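Local coordinates for protein phosphoserine aminotransferase (Bacillus alcalophilus, PDB 4AZJ) that catalyses the reversible, pyridoxal-phosphate-dependent transamination between glutamate and 3-phosphohydroxypyruvate that yields phosphoserine in serine biosynthesis, at residues 7-12 and 332-337; 150-155 and 296-301; 196-201 and 245-250; 39-44 and 236-241. One frame throughout, in Å; residues are numbered along the deposited sequence. Where two conformers were deposited one is given.

Contact 1. Residues 7-12 and 332-337; sequences FNAGPS and GCRASI. With SEP (phosphoserine), chain C.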
# COMPACT_ATOMS: atom_id res chain seq x y z
N PHE A 7 -12.06 8.76 -17.88
CA PHE A 7 -13.14 7.96 -17.33
C PHE A 7 -12.62 6.66 -16.71
O PHE A 7 -13.37 5.69 -16.58
CB PHE A 7 -14.13 7.63 -18.46
CG PHE A 7 -14.97 8.83 -18.89
CD1 PHE A 7 -16.04 9.20 -18.14
CD2 PHE A 7 -14.65 9.58 -20.00
CE1 PHE A 7 -16.82 10.28 -18.48
CE2 PHE A 7 -15.46 10.68 -20.33
CZ PHE A 7 -16.51 11.01 -19.58
N ASN A 8 -11.37 6.68 -16.28
CA ASN A 8 -10.77 5.50 -15.65
C ASN A 8 -11.54 5.11 -14.39
O ASN A 8 -11.98 5.95 -13.63
CB ASN A 8 -9.31 5.73 -15.30
CG ASN A 8 -8.36 5.50 -16.44
OD1 ASN A 8 -8.66 4.74 -17.37
ND2 ASN A 8 -7.19 6.12 -16.38
N ALA A 9 -11.66 3.80 -14.19
CA ALA A 9 -12.47 3.21 -13.14
C ALA A 9 -11.77 3.08 -11.78
O ALA A 9 -12.40 2.68 -10.83
CB ALA A 9 -12.96 1.85 -13.57
N GLY A 10 -10.48 3.40 -11.74
CA GLY A 10 -9.70 3.30 -10.51
C GLY A 10 -8.42 2.54 -10.74
O GLY A 10 -8.46 1.42 -11.20
N PRO A 11 -7.26 3.18 -10.49
CA PRO A 11 -7.13 4.61 -10.21
C PRO A 11 -7.82 5.45 -11.26
O PRO A 11 -8.21 4.97 -12.33
CB PRO A 11 -5.61 4.84 -10.21
CG PRO A 11 -5.04 3.46 -9.88
CD PRO A 11 -5.93 2.56 -10.63
N SER A 12 -7.95 6.73 -10.95
CA SER A 12 -8.89 7.56 -11.65
C SER A 12 -8.43 9.01 -11.63
O SER A 12 -7.38 9.36 -11.13
CB SER A 12 -10.27 7.41 -11.02
OG SER A 12 -10.22 7.72 -9.64
N GLY A 332 -18.68 -4.35 -23.02
CA GLY A 332 -19.40 -3.10 -23.17
C GLY A 332 -18.55 -1.89 -22.83
O GLY A 332 -17.34 -1.88 -23.05
N CYS A 333 -19.22 -0.86 -22.33
CA CYS A 333 -18.64 0.44 -22.02
C CYS A 333 -18.95 0.78 -20.57
O CYS A 333 -19.98 0.37 -19.99
CB CYS A 333 -19.25 1.52 -22.89
SG CYS A 333 -19.11 1.15 -24.68
N ARG A 334 -18.06 1.53 -19.96
CA ARG A 334 -18.29 2.04 -18.63
C ARG A 334 -17.66 3.40 -18.54
O ARG A 334 -16.44 3.56 -18.67
CB ARG A 334 -17.69 1.07 -17.59
CG ARG A 334 -17.82 1.56 -16.16
CD ARG A 334 -17.36 0.54 -15.11
NE ARG A 334 -15.99 0.12 -15.30
CZ ARG A 334 -15.32 -0.66 -14.45
NH1 ARG A 334 -15.91 -1.05 -13.32
NH2 ARG A 334 -14.09 -1.04 -14.74
N ALA A 335 -18.50 4.40 -18.32
CA ALA A 335 -18.03 5.74 -18.03
C ALA A 335 -17.99 5.96 -16.52
O ALA A 335 -19.03 6.13 -15.89
CB ALA A 335 -18.94 6.80 -18.71
N SER A 336 -16.79 5.95 -15.95
CA SER A 336 -16.64 6.20 -14.54
C SER A 336 -16.52 7.70 -14.31
O SER A 336 -15.67 8.36 -14.93
CB SER A 336 -15.43 5.45 -13.98
OG SER A 336 -15.59 4.04 -14.15
N ILE A 337 -17.39 8.20 -13.46
CA ILE A 337 -17.62 9.61 -13.28
C ILE A 337 -17.57 9.99 -11.80
O ILE A 337 -18.43 10.69 -11.23
CB ILE A 337 -18.94 10.05 -13.95
CG1 ILE A 337 -20.12 9.15 -13.56
CG2 ILE A 337 -18.79 10.02 -15.48
CD1 ILE A 337 -21.47 9.75 -13.97
N SEP C . -12.79 -1.95 -8.87
CA SEP C . -12.15 -1.64 -10.12
CB SEP C . -10.84 -2.38 -10.38
OG SEP C . -11.08 -3.71 -10.83
C SEP C . -13.10 -1.79 -11.27
O SEP C . -12.64 -1.53 -12.40
OXT SEP C . -14.29 -2.13 -11.05
P SEP C . -9.93 -4.60 -11.45
O1P SEP C . -9.52 -3.99 -12.78
O2P SEP C . -8.75 -4.56 -10.49
O3P SEP C . -10.59 -5.95 -11.61
O HOH W 1 -14.61 3.28 -16.63
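R334 leaves its strand with CG trans to the backbone N (chi1 177°), and a bend at chi3 (57°) then swings the guanidinium alongside A9. The A9 methyl lies over one face of the flat group, with A9 CB 3.3 Å from R334 NH2. At the edge of the same group the carboxylate of phosphoserine is gripped by two bonds, R334 NH1 to OXT (3.0 Å) and R334 NH2 to O (2.8 Å). NH1 has a second acceptor in T152 O, which helps to fix the rotation of the guanidinium. Replacing R334 by an alanine would probably leave the substrate carboxylate without this two-pronged grip and open a gap beside the A9 methyl.

S336 directs its side chain at the loop, so that S336 CB touches F7 O at 3.3 Å, while its hydroxyl lies beside A9 and is bonded to N298 ND2. Between the backbones runs one weak hydrogen bond, S336 N to F7 O (3.5 Å). A water reinforces it, bound to F7 O (2.7 Å), to R334 O and to S336 OG. The F7 ring takes the apolar share: I337 CG2 comes in at its edge, 3.6 Å from F7 CE1, and A335 CB approaches F7 CD1 obliquely at 3.8 Å.

Strand 333-336 borders the three-stranded antiparallel sheet of this region, next to strand 298-302. F7 pairs its backbone with V322 of strand 321-322, and its ring is packed against A345 and L349 of helix 343-359.

Contact 2. Residues 150-155 and 296-301; sequences NNTIYG and LMNVTF. With PLP (pyridoxal-5'-phosphate), chain D; SEP (phosphoserine), chain C.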
# COMPACT_ATOMS: atom_id res chain seq x y z
N ASN A 150 -21.98 0.60 -4.18
CA ASN A 150 -21.90 0.92 -5.59
C ASN A 150 -21.20 -0.24 -6.27
O ASN A 150 -20.05 -0.60 -5.95
CB ASN A 150 -21.19 2.26 -5.81
CG ASN A 150 -21.27 2.72 -7.24
OD1 ASN A 150 -22.29 3.29 -7.64
ND2 ASN A 150 -20.23 2.48 -8.00
N ASN A 151 -21.91 -0.86 -7.20
CA ASN A 151 -21.45 -2.06 -7.86
C ASN A 151 -20.74 -1.64 -9.13
O ASN A 151 -21.33 -1.49 -10.19
CB ASN A 151 -22.64 -2.99 -8.12
CG ASN A 151 -23.36 -3.31 -6.85
OD1 ASN A 151 -22.85 -4.09 -6.04
ND2 ASN A 151 -24.48 -2.65 -6.61
N THR A 152 -19.44 -1.44 -8.99
CA THR A 152 -18.63 -0.71 -9.95
C THR A 152 -18.65 -1.29 -11.36
O THR A 152 -18.60 -0.55 -12.33
CB THR A 152 -17.18 -0.70 -9.44
OG1 THR A 152 -17.19 -0.61 -8.01
CG2 THR A 152 -16.35 0.46 -10.05
N ILE A 153 -18.64 -2.61 -11.45
CA ILE A 153 -18.62 -3.30 -12.72
C ILE A 153 -19.96 -3.28 -13.45
O ILE A 153 -19.96 -3.15 -14.69
CB ILE A 153 -18.11 -4.74 -12.52
CG1 ILE A 153 -16.61 -4.68 -12.23
CG2 ILE A 153 -18.35 -5.60 -13.77
CD1 ILE A 153 -15.99 -6.00 -11.74
N TYR A 154 -21.06 -3.33 -12.70
CA TYR A 154 -22.40 -3.37 -13.27
C TYR A 154 -23.08 -2.02 -13.32
O TYR A 154 -24.08 -1.87 -14.07
CB TYR A 154 -23.25 -4.42 -12.55
CG TYR A 154 -22.80 -5.81 -12.90
CD1 TYR A 154 -23.09 -6.37 -14.14
CD2 TYR A 154 -22.04 -6.56 -12.02
CE1 TYR A 154 -22.66 -7.63 -14.49
CE2 TYR A 154 -21.61 -7.83 -12.36
CZ TYR A 154 -21.93 -8.37 -13.60
OH TYR A 154 -21.49 -9.63 -13.98
N GLY A 155 -22.58 -1.01 -12.64
CA GLY A 155 -23.16 0.31 -12.74
C GLY A 155 -24.48 0.49 -12.03
O GLY A 155 -25.32 1.29 -12.44
N LEU A 296 -24.60 6.71 -9.93
CA LEU A 296 -24.12 8.05 -10.25
C LEU A 296 -22.62 8.10 -10.47
O LEU A 296 -22.10 9.11 -10.89
CB LEU A 296 -24.50 9.02 -9.14
CG LEU A 296 -26.00 9.17 -8.86
CD1 LEU A 296 -26.26 10.07 -7.65
CD2 LEU A 296 -26.70 9.72 -10.09
N MET A 297 -21.93 6.98 -10.22
CA MET A 297 -20.48 6.87 -10.27
C MET A 297 -19.93 6.09 -11.46
O MET A 297 -18.85 6.38 -11.93
CB MET A 297 -19.98 6.19 -8.99
CG MET A 297 -20.26 7.02 -7.75
SD MET A 297 -19.09 8.40 -7.53
CE MET A 297 -20.06 9.80 -8.14
N ASN A 298 -20.66 5.06 -11.93
CA ASN A 298 -20.19 4.25 -13.05
C ASN A 298 -21.37 3.98 -13.96
O ASN A 298 -22.31 3.31 -13.55
CB ASN A 298 -19.62 2.90 -12.57
CG ASN A 298 -18.54 3.04 -11.53
OD1 ASN A 298 -18.84 3.01 -10.32
ND2 ASN A 298 -17.29 3.18 -11.96
N VAL A 299 -21.31 4.52 -15.17
CA VAL A 299 -22.42 4.41 -16.12
C VAL A 299 -22.07 3.31 -17.14
O VAL A 299 -21.17 3.47 -17.97
CB VAL A 299 -22.65 5.74 -16.86
CG1 VAL A 299 -23.84 5.60 -17.83
CG2 VAL A 299 -22.94 6.83 -15.84
N THR A 300 -22.81 2.20 -17.07
CA THR A 300 -22.49 1.06 -17.92
C THR A 300 -23.49 0.92 -19.07
O THR A 300 -24.70 1.07 -18.88
CB THR A 300 -22.51 -0.21 -17.08
OG1 THR A 300 -23.74 -0.26 -16.36
CG2 THR A 300 -21.34 -0.19 -16.13
N PHE A 301 -22.98 0.66 -20.26
CA PHE A 301 -23.87 0.61 -21.43
C PHE A 301 -23.23 -0.16 -22.53
O PHE A 301 -22.03 -0.41 -22.55
CB PHE A 301 -24.29 2.03 -21.90
CG PHE A 301 -23.15 2.90 -22.38
CD1 PHE A 301 -22.42 3.68 -21.48
CD2 PHE A 301 -22.82 2.99 -23.73
CE1 PHE A 301 -21.41 4.50 -21.92
CE2 PHE A 301 -21.79 3.81 -24.17
CZ PHE A 301 -21.07 4.57 -23.26
N1 PLP D . -14.70 -3.19 -4.37
C2 PLP D . -15.19 -2.36 -5.30
C2A PLP D . -16.60 -1.87 -5.16
C3 PLP D . -14.35 -2.00 -6.42
O3 PLP D . -14.84 -1.18 -7.34
C4 PLP D . -12.98 -2.49 -6.51
C4A PLP D . -12.14 -2.19 -7.69
C5 PLP D . -12.55 -3.32 -5.48
C6 PLP D . -13.42 -3.64 -4.45
C5A PLP D . -11.15 -3.89 -5.44
O4P PLP D . -10.26 -2.86 -4.94
P PLP D . -8.67 -3.13 -4.80
O1P PLP D . -8.17 -1.88 -4.16
O2P PLP D . -8.20 -3.35 -6.20
O3P PLP D . -8.50 -4.39 -3.95
N SEP C . -12.79 -1.95 -8.87
CA SEP C . -12.15 -1.64 -10.12
CB SEP C . -10.84 -2.38 -10.38
OG SEP C . -11.08 -3.71 -10.83
C SEP C . -13.10 -1.79 -11.27
O SEP C . -12.64 -1.53 -12.40
OXT SEP C . -14.29 -2.13 -11.05
P SEP C . -9.93 -4.60 -11.45
O1P SEP C . -9.52 -3.99 -12.78
O2P SEP C . -8.75 -4.56 -10.49
O3P SEP C . -10.59 -5.95 -11.61
O HOH W 2 -25.13 2.50 -14.92
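N150 and N298 join two parts of a fold type I aminotransferase: the turn after strand 150-151, which carries cofactor-binding T152, and strand 298-302 of a small antiparallel sheet.

Two direct hydrogen bonds span the contact. N150 ND2 donates to N298 OD1 (2.8 Å), the acceptor lying in the N150 amide plane although the two amides are turned 34° apart. Both amides have further partners, N150 OD1 in S295 and N298 ND2 in S336 and Y338. In the second bond T300 OG1 gives its proton to Y154 O at 2.8 Å, from well above the carbonyl plane (57° out of it).

A water adds an indirect link. It donates to G155 O (2.8 Å) and to N298 O, and accepts from T300 N at 3.2 Å.

Van der Waals contacts complete the joint. G155 CA presses on N298 O at 3.2 Å, and a beta carbon at this position would collide with that oxygen and with T300 OG1. The T152 methyl reaches the N298 amide (CG2 to ND2, 3.5 Å), and with CG2 turned that way the hydroxyl is left facing the cofactor, where T152 OG1 and O3 of pyridoxal phosphate share a hydrogen bond of only 2.5 Å.

Contact 3. Residues 196-201 and 245-250; sequences KNLGPS and YMLRNV. With PLP (pyridoxal-5'-phosphate), chain D; SEP (phosphoserine), chain C.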
# COMPACT_ATOMS: atom_id res chain seq x y z
N LYS A 196 -10.73 5.33 -6.15
CA LYS A 196 -11.87 5.82 -6.98
C LYS A 196 -12.21 7.26 -6.69
O LYS A 196 -12.22 8.10 -7.60
CB LYS A 196 -13.10 4.97 -6.75
CG LYS A 196 -13.07 3.68 -7.42
CD LYS A 196 -12.36 2.62 -6.69
CE LYS A 196 -12.49 1.33 -7.42
NZ LYS A 196 -11.56 0.39 -6.78
N ASN A 197 -12.51 7.56 -5.42
CA ASN A 197 -13.05 8.86 -5.03
C ASN A 197 -12.30 9.64 -3.92
O ASN A 197 -12.70 10.75 -3.57
CB ASN A 197 -14.49 8.61 -4.58
CG ASN A 197 -15.48 9.52 -5.26
OD1 ASN A 197 -15.22 10.09 -6.33
ND2 ASN A 197 -16.61 9.69 -4.61
N LEU A 198 -11.22 9.09 -3.37
CA LEU A 198 -10.55 9.72 -2.23
C LEU A 198 -9.10 10.08 -2.49
O LEU A 198 -8.50 10.82 -1.71
CB LEU A 198 -10.58 8.82 -1.02
CG LEU A 198 -11.97 8.47 -0.49
CD1 LEU A 198 -11.88 7.52 0.66
CD2 LEU A 198 -12.72 9.75 -0.12
N GLY A 199 -8.56 9.59 -3.58
CA GLY A 199 -7.14 9.75 -3.75
C GLY A 199 -6.54 8.71 -4.64
O GLY A 199 -7.19 8.19 -5.56
N PRO A 200 -5.27 8.44 -4.41
CA PRO A 200 -4.58 7.56 -5.31
C PRO A 200 -4.65 6.17 -4.73
O PRO A 200 -5.25 5.94 -3.68
CB PRO A 200 -3.15 8.11 -5.31
CG PRO A 200 -2.98 8.57 -3.87
CD PRO A 200 -4.38 8.95 -3.36
N SER A 201 -4.10 5.21 -5.44
CA SER A 201 -4.08 3.86 -4.95
C SER A 201 -3.03 3.76 -3.87
O SER A 201 -2.20 4.67 -3.66
CB SER A 201 -3.77 2.88 -6.06
OG SER A 201 -2.52 3.18 -6.63
N TYR A 245 -1.07 11.48 2.30
CA TYR A 245 -0.88 12.87 1.94
C TYR A 245 -1.76 13.27 0.76
O TYR A 245 -2.42 14.32 0.79
CB TYR A 245 0.61 13.17 1.68
CG TYR A 245 0.86 14.43 0.92
CD1 TYR A 245 0.89 14.41 -0.44
CD2 TYR A 245 1.01 15.64 1.57
CE1 TYR A 245 1.10 15.58 -1.16
CE2 TYR A 245 1.20 16.81 0.85
CZ TYR A 245 1.24 16.76 -0.48
OH TYR A 245 1.42 17.94 -1.19
N MET A 246 -1.78 12.47 -0.30
CA MET A 246 -2.61 12.81 -1.45
C MET A 246 -4.09 12.77 -1.08
O MET A 246 -4.86 13.60 -1.56
CB MET A 246 -2.33 11.86 -2.62
CG MET A 246 -1.02 12.09 -3.30
SD MET A 246 -0.87 13.73 -4.04
CE MET A 246 -2.39 13.87 -4.95
N LEU A 247 -4.49 11.83 -0.24
CA LEU A 247 -5.86 11.78 0.29
C LEU A 247 -6.19 13.09 1.00
O LEU A 247 -7.24 13.68 0.78
CB LEU A 247 -6.01 10.60 1.26
CG LEU A 247 -7.29 10.50 2.12
CD1 LEU A 247 -8.47 10.17 1.24
CD2 LEU A 247 -7.16 9.47 3.23
N ARG A 248 -5.30 13.56 1.87
CA ARG A 248 -5.50 14.86 2.50
C ARG A 248 -5.74 15.94 1.44
O ARG A 248 -6.69 16.74 1.55
CB ARG A 248 -4.27 15.17 3.35
CG ARG A 248 -4.39 16.38 4.28
CD ARG A 248 -4.33 17.69 3.63
NE ARG A 248 -3.12 17.94 2.84
CZ ARG A 248 -2.00 18.53 3.26
NH1 ARG A 248 -1.81 18.97 4.51
NH2 ARG A 248 -1.04 18.74 2.40
N ASN A 249 -4.92 15.98 0.39
CA ASN A 249 -5.07 17.02 -0.63
C ASN A 249 -6.42 16.90 -1.31
O ASN A 249 -7.07 17.90 -1.60
CB ASN A 249 -3.95 16.93 -1.68
CG ASN A 249 -2.63 17.48 -1.18
OD1 ASN A 249 -2.44 17.74 0.00
ND2 ASN A 249 -1.67 17.66 -2.11
N VAL A 250 -6.84 15.69 -1.64
CA VAL A 250 -8.14 15.52 -2.29
C VAL A 250 -9.28 15.97 -1.36
O VAL A 250 -10.22 16.64 -1.80
CB VAL A 250 -8.34 14.07 -2.71
CG1 VAL A 250 -9.79 13.81 -3.14
CG2 VAL A 250 -7.38 13.67 -3.82
N1 PLP D . -14.70 -3.19 -4.37
C2 PLP D . -15.19 -2.36 -5.30
C2A PLP D . -16.60 -1.87 -5.16
C3 PLP D . -14.35 -2.00 -6.42
O3 PLP D . -14.84 -1.18 -7.34
C4 PLP D . -12.98 -2.49 -6.51
C4A PLP D . -12.14 -2.19 -7.69
C5 PLP D . -12.55 -3.32 -5.48
C6 PLP D . -13.42 -3.64 -4.45
C5A PLP D . -11.15 -3.89 -5.44
O4P PLP D . -10.26 -2.86 -4.94
P PLP D . -8.67 -3.13 -4.80
O1P PLP D . -8.17 -1.88 -4.16
O2P PLP D . -8.20 -3.35 -6.20
O3P PLP D . -8.50 -4.39 -3.95
N SEP C . -12.79 -1.95 -8.87
CA SEP C . -12.15 -1.64 -10.12
CB SEP C . -10.84 -2.38 -10.38
OG SEP C . -11.08 -3.71 -10.83
C SEP C . -13.10 -1.79 -11.27
O SEP C . -12.64 -1.53 -12.40
OXT SEP C . -14.29 -2.13 -11.05
P SEP C . -9.93 -4.60 -11.45
O1P SEP C . -9.52 -3.99 -12.78
O2P SEP C . -8.75 -4.56 -10.49
O3P SEP C . -10.59 -5.95 -11.61
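The ring of P200 lies against M246, crossing its side chain obliquely so that P200 CG is 3.6 Å from M246 CB, where the loop of the cofactor lysine in this fold type I enzyme meets helix 241-257. The flat groups of the helix gather elsewhere on it. There N249 OD1 sits over one face of the Y245 ring, offset toward the rim, and also at the edge of the R248 guanidinium, in its plane. R248 grips this single oxygen side-on through NE (2.9 Å to N249 OD1) and NH2 (3.0 Å to N249 OD1), while N249 ND2 makes a weak bond to Y245 OH. E25 is a further partner of that hydroxyl.

The lysine loop runs between strands 189-193 and 204-209 of the seven-stranded mixed sheet characteristic of the fold. No conventional hydrogen bond crosses from it to the helix. L198 O is buried against the helix without a polar partner; L247 CA turns a C-H toward it (3.4 Å, 157° at the hydrogen), and V250 CB stands 3.4 Å from the same oxygen. The closest approach of the L247 side chain belongs to one of two modelled conformers and is therefore doubtful.

G199 lets the loop come this close: its phi and psi (155° and -152°) would jam a beta carbon against the preceding carbonyl and P200 CD, and crowd L247 CA. Both P200 and M246 also pack on M37 of the second subunit. At the other end of the loop, K196 NZ lies 3.4 Å from the phosphoserine N, which is itself 1.4 Å from C4A of pyridoxal phosphate, as in an external aldimine.

Contact 4. Residues 39-44 and 236-241; sequences LSHRSQ and YNTPPT. With SEP (phosphoserine), chain H; PLP (pyridoxal-5'-phosphate), chain I.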
# COMPACT_ATOMS: atom_id res chain seq x y z
N LEU A 39 9.82 11.79 4.91
CA LEU A 39 9.56 11.91 6.34
C LEU A 39 9.37 10.57 7.02
O LEU A 39 8.79 9.66 6.46
CB LEU A 39 8.27 12.70 6.60
CG LEU A 39 8.17 14.09 5.98
CD1 LEU A 39 6.75 14.63 6.19
CD2 LEU A 39 9.22 15.01 6.54
N SER A 40 9.81 10.47 8.27
CA SER A 40 9.48 9.32 9.09
C SER A 40 8.02 9.36 9.47
O SER A 40 7.47 10.42 9.78
CB SER A 40 10.31 9.34 10.36
OG SER A 40 9.90 8.26 11.21
N HIS A 41 7.36 8.21 9.44
CA HIS A 41 6.04 8.09 10.00
C HIS A 41 5.98 8.28 11.50
O HIS A 41 4.90 8.42 12.04
CB HIS A 41 5.40 6.75 9.62
CG HIS A 41 6.21 5.56 10.03
ND1 HIS A 41 7.53 5.41 9.66
CD2 HIS A 41 5.91 4.47 10.78
CE1 HIS A 41 8.00 4.28 10.15
NE2 HIS A 41 7.04 3.68 10.82
N ARG A 42 7.14 8.32 12.16
CA ARG A 42 7.26 8.57 13.59
C ARG A 42 7.54 10.04 13.89
O ARG A 42 7.78 10.40 15.08
CB ARG A 42 8.35 7.67 14.21
CG ARG A 42 8.21 6.19 13.95
CD ARG A 42 6.91 5.61 14.49
NE ARG A 42 6.73 4.23 14.06
CZ ARG A 42 5.58 3.58 14.11
NH1 ARG A 42 4.51 4.17 14.65
NH2 ARG A 42 5.50 2.35 13.64
N SER A 43 7.50 10.87 12.86
CA SER A 43 7.75 12.30 13.02
C SER A 43 6.47 13.08 13.22
O SER A 43 5.41 12.72 12.69
CB SER A 43 8.49 12.87 11.80
OG SER A 43 7.63 12.96 10.65
N GLN A 44 6.57 14.18 13.95
CA GLN A 44 5.47 15.12 14.06
C GLN A 44 4.99 15.62 12.69
O GLN A 44 3.79 15.76 12.47
CB GLN A 44 5.92 16.30 14.91
CG GLN A 44 4.89 17.41 14.99
CD GLN A 44 5.21 18.44 16.07
OE1 GLN A 44 5.66 18.08 17.16
NE2 GLN A 44 4.98 19.71 15.76
N TYR A 236 0.74 1.27 13.24
CA TYR A 236 1.36 0.06 13.80
C TYR A 236 2.66 -0.26 13.04
O TYR A 236 3.74 -0.40 13.63
CB TYR A 236 0.43 -1.15 13.77
CG TYR A 236 1.14 -2.41 14.15
CD1 TYR A 236 1.50 -2.66 15.45
CD2 TYR A 236 1.52 -3.33 13.18
CE1 TYR A 236 2.21 -3.80 15.79
CE2 TYR A 236 2.22 -4.48 13.52
CZ TYR A 236 2.57 -4.70 14.82
OH TYR A 236 3.28 -5.84 15.17
N ASN A 237 2.53 -0.30 11.71
CA ASN A 237 3.69 -0.36 10.85
C ASN A 237 3.71 0.85 9.96
O ASN A 237 2.97 1.81 10.19
CB ASN A 237 3.75 -1.67 10.02
CG ASN A 237 2.74 -1.75 8.91
OD1 ASN A 237 1.62 -1.26 9.03
ND2 ASN A 237 3.13 -2.42 7.83
N THR A 238 4.59 0.86 8.97
CA THR A 238 4.78 2.06 8.16
C THR A 238 3.61 2.24 7.20
O THR A 238 3.34 1.37 6.40
CB THR A 238 6.06 1.97 7.32
OG1 THR A 238 7.15 1.61 8.19
CG2 THR A 238 6.35 3.29 6.65
N PRO A 239 2.88 3.35 7.34
CA PRO A 239 1.73 3.59 6.47
C PRO A 239 2.19 4.02 5.10
O PRO A 239 3.35 4.40 4.91
CB PRO A 239 1.00 4.74 7.16
CG PRO A 239 2.04 5.45 7.94
CD PRO A 239 3.10 4.44 8.29
N PRO A 240 1.25 4.01 4.14
CA PRO A 240 1.52 4.56 2.80
C PRO A 240 1.44 6.08 2.86
O PRO A 240 0.41 6.69 2.56
CB PRO A 240 0.40 3.95 1.93
CG PRO A 240 -0.74 3.77 2.92
CD PRO A 240 -0.08 3.39 4.23
N THR A 241 2.54 6.68 3.29
CA THR A 241 2.54 8.07 3.68
C THR A 241 2.18 9.00 2.53
O THR A 241 1.43 9.96 2.73
CB THR A 241 3.90 8.50 4.25
OG1 THR A 241 4.93 8.18 3.32
CG2 THR A 241 4.17 7.77 5.53
N SEP H . 11.97 -0.59 10.24
CA SEP H . 11.88 0.81 10.65
CB SEP H . 10.51 1.33 11.05
OG SEP H . 10.18 0.83 12.34
C SEP H . 12.91 1.13 11.71
O SEP H . 13.72 0.24 12.06
OXT SEP H . 12.92 2.26 12.21
P SEP H . 8.88 1.38 13.15
O1P SEP H . 7.71 1.27 12.21
O2P SEP H . 9.14 2.80 13.55
O3P SEP H . 8.82 0.44 14.34
N1 PLP I . 11.86 -5.36 8.70
C2 PLP I . 12.91 -4.54 8.78
C2A PLP I . 14.30 -5.12 8.70
C3 PLP I . 12.69 -3.12 9.04
O3 PLP I . 13.73 -2.30 9.16
C4 PLP I . 11.30 -2.66 9.14
C4A PLP I . 11.03 -1.24 9.48
C5 PLP I . 10.29 -3.58 9.00
C6 PLP I . 10.57 -4.93 8.78
C5A PLP I . 8.84 -3.19 9.06
O4P PLP I . 8.46 -2.63 7.77
P PLP I . 6.94 -2.12 7.52
O1P PLP I . 6.95 -1.75 6.05
O2P PLP I . 6.74 -0.99 8.46
O3P PLP I . 6.02 -3.26 7.78
O HOH W 3 7.05 9.52 4.28
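H41 and T238 meet at about a right angle, the threonine methyl lying over one face of the imidazole in a CH-pi contact: T238 CG2 is 3.9 Å from the H41 ring centroid and 12° off its normal. R42 CG covers the opposite face, so the ring is sandwiched with its edge toward phosphoserine, and H41 NE2 donates to O1P at 2.9 Å. R42 grips the phosphate of phosphoserine twice, R42 NE to phosphoserine O2P (2.8 Å) and R42 NH2 to phosphoserine O1P (2.8 Å).

NH2 also reaches Y236 O (3.3 Å) from above the carbonyl plane, while NH1 is tied to L235 O, and together these bonds set the turn of the guanidinium. A leucine in place of R42 would probably leave O2P without its NE partner and strip Y236 O of this donor.

The opposing segment holds the cofactor phosphate. T238 binds O2P of pyridoxal phosphate through OG1 (2.6 Å) and its backbone N (2.9 Å), and N237 ND2 binds O3P at 3.0 Å.

Farther out, a type I turn from S40 to S43 positions H41 and R42; S40 OG accepts from R42 N in an ST turn, and S43 N-caps helix 44-61. A water links L39 O to T241 OG1.

The phosphates held here belong to the active site of the second subunit, so each site of the homodimer is composite. R42, which probably also binds glutamate, as in relatives, supplies a charge suited to either anion.

How the contacts relate
Contacts 1 and 2 are closely coupled, their centres 9 Å apart, because strands 333-336 and 298-302 are neighbours: A335 N to V299 O and I337 N to M297 O both measure 2.8 Å. R334 and T152, themselves neighbours, meet phosphoserine and the O3 of pyridoxal phosphate. Contact 3, about 17 Å from contact 1 between centres, adds K196 to this site, and S12 OG meets K196 O at 2.9 Å. Contact 4 is centred about 17 Å from contact 3, with which its 236-241 segment is nearly continuous, but 32 Å from contact 1 and 35 Å from contact 2. It serves the partner's site, and its counterparts in the second subunit complete the one built by contacts 1 to 3.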